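Local structure of acyl-CoA dehydrogenase (Thermus thermophilus, 2Z1Q) at residues E329-K334 / A342-Y347. The protein binds FAD and probably oxidises saturated acyl-CoA thioesters to their 2,3-dehydroacyl-CoA products, passing the electrons to an acceptor. Sequence-based numbering, arbitrary orientation.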
# COMPACT_ATOMS: atom_id res chain seq x y z
N GLU B 329 28.60 17.34 -11.66
CA GLU B 329 29.19 18.51 -12.31
C GLU B 329 29.66 19.51 -11.26
O GLU B 329 30.74 20.08 -11.38
CB GLU B 329 28.19 19.17 -13.25
CG GLU B 329 27.88 18.37 -14.51
CD GLU B 329 27.22 19.21 -15.58
OE1 GLU B 329 26.82 18.65 -16.63
OE2 GLU B 329 27.09 20.44 -15.39
N ALA B 330 28.84 19.74 -10.25
CA ALA B 330 29.20 20.68 -9.20
C ALA B 330 30.38 20.16 -8.39
O ALA B 330 30.93 20.87 -7.55
CB ALA B 330 28.01 20.93 -8.29
N LEU B 331 30.78 18.91 -8.65
CA LEU B 331 31.89 18.30 -7.94
C LEU B 331 33.18 18.29 -8.76
O LEU B 331 34.27 18.07 -8.22
CB LEU B 331 31.52 16.86 -7.53
CG LEU B 331 30.55 16.74 -6.35
CD1 LEU B 331 30.19 15.28 -6.11
CD2 LEU B 331 31.20 17.34 -5.11
N LEU B 332 33.07 18.54 -10.06
CA LEU B 332 34.24 18.57 -10.92
C LEU B 332 35.27 19.58 -10.41
O LEU B 332 34.92 20.67 -9.96
CB LEU B 332 33.85 18.96 -12.35
CG LEU B 332 32.91 17.99 -13.07
CD1 LEU B 332 32.48 18.59 -14.40
CD2 LEU B 332 33.61 16.66 -13.28
N GLY B 333 36.54 19.19 -10.46
CA GLY B 333 37.61 20.07 -10.02
C GLY B 333 37.54 20.40 -8.55
O GLY B 333 38.04 21.44 -8.10
N LYS B 334 36.93 19.51 -7.78
CA LYS B 334 36.81 19.70 -6.34
C LYS B 334 37.15 18.43 -5.58
O LYS B 334 36.73 17.33 -5.95
CB LYS B 334 35.39 20.15 -5.98
CG LYS B 334 35.01 21.49 -6.55
CD LYS B 334 33.64 21.92 -6.07
CE LYS B 334 33.32 23.33 -6.53
NZ LYS B 334 33.31 23.45 -8.02
N ALA B 342 29.65 20.34 0.49
CA ALA B 342 28.95 21.53 0.04
C ALA B 342 28.42 21.32 -1.38
O ALA B 342 27.37 21.85 -1.74
CB ALA B 342 29.88 22.75 0.07
N GLY B 343 29.14 20.53 -2.18
CA GLY B 343 28.69 20.28 -3.53
C GLY B 343 27.41 19.47 -3.53
O GLY B 343 26.48 19.74 -4.31
N ILE B 344 27.36 18.45 -2.67
CA ILE B 344 26.18 17.61 -2.58
C ILE B 344 25.06 18.41 -1.89
O ILE B 344 23.92 18.41 -2.36
CB ILE B 344 26.48 16.33 -1.79
CG1 ILE B 344 27.59 15.54 -2.50
CG2 ILE B 344 25.22 15.50 -1.65
CD1 ILE B 344 28.16 14.39 -1.68
N GLU B 345 25.40 19.10 -0.81
CA GLU B 345 24.44 19.92 -0.07
C GLU B 345 23.71 20.92 -0.98
O GLU B 345 22.59 21.33 -0.68
CB GLU B 345 25.15 20.67 1.05
CG GLU B 345 24.26 21.62 1.84
CD GLU B 345 23.08 20.91 2.48
OE1 GLU B 345 23.22 19.72 2.80
OE2 GLU B 345 22.02 21.55 2.65
N GLU B 346 24.35 21.31 -2.07
CA GLU B 346 23.76 22.26 -3.01
C GLU B 346 22.42 21.73 -3.52
O GLU B 346 21.51 22.50 -3.81
CB GLU B 346 24.71 22.48 -4.19
CG GLU B 346 24.16 23.39 -5.29
CD GLU B 346 23.88 24.80 -4.81
OE1 GLU B 346 23.29 25.59 -5.58
OE2 GLU B 346 24.26 25.13 -3.66
N TYR B 347 22.29 20.41 -3.63
CA TYR B 347 21.05 19.81 -4.12
C TYR B 347 20.29 18.98 -3.08
O TYR B 347 19.65 17.98 -3.42
CB TYR B 347 21.33 18.97 -5.37
CG TYR B 347 22.05 19.74 -6.46
CD1 TYR B 347 23.44 19.89 -6.44
CD2 TYR B 347 21.34 20.36 -7.49
CE1 TYR B 347 24.10 20.64 -7.40
CE2 TYR B 347 22.00 21.13 -8.46
CZ TYR B 347 23.38 21.26 -8.40
OH TYR B 347 24.04 22.03 -9.32
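Ala330, Leu331 and Gly343 form the centre of a helix-helix packing in the all-helical C-terminal part of the acyl-CoA dehydrogenase fold, where the end of helix 300-331 meets the short helix 337-345. Ala330 and Gly343 are the residues whose CA atoms come nearest across the contact, 5.7 Å apart. With only hydrogens on Gly343 CA besides its backbone, Leu331 CD2 lies 4.2 Å from it. The other branch, Leu331 CD1, makes a looser contact with Ile344 CG1 at 4.5 Å. In Leu331, chi1 (-75°) sets CG beside the backbone N, and with chi2 near 180° (176°) CD2 reaches Gly343 while CD1 approaches Ile344. A type II turn from Leu331 to Lys334 closes this end of the helix. No hydrogen bond crosses the contact, which is apolar packing away from the FAD site. Ile344 continues onto Val262 of helix 252-288, joining a third helix. Tyr347, the N-cap residue of helix 348-372, has its hydroxyl hydrogen-bonded to Gln9 O, while Glu346 CG lies 3.4 Å above the plane of the Tyr347 ring, offset toward the rim. Ala330 CB instead meets the ring at its edge, near the plane, 4.0 Å from Tyr347 CE1.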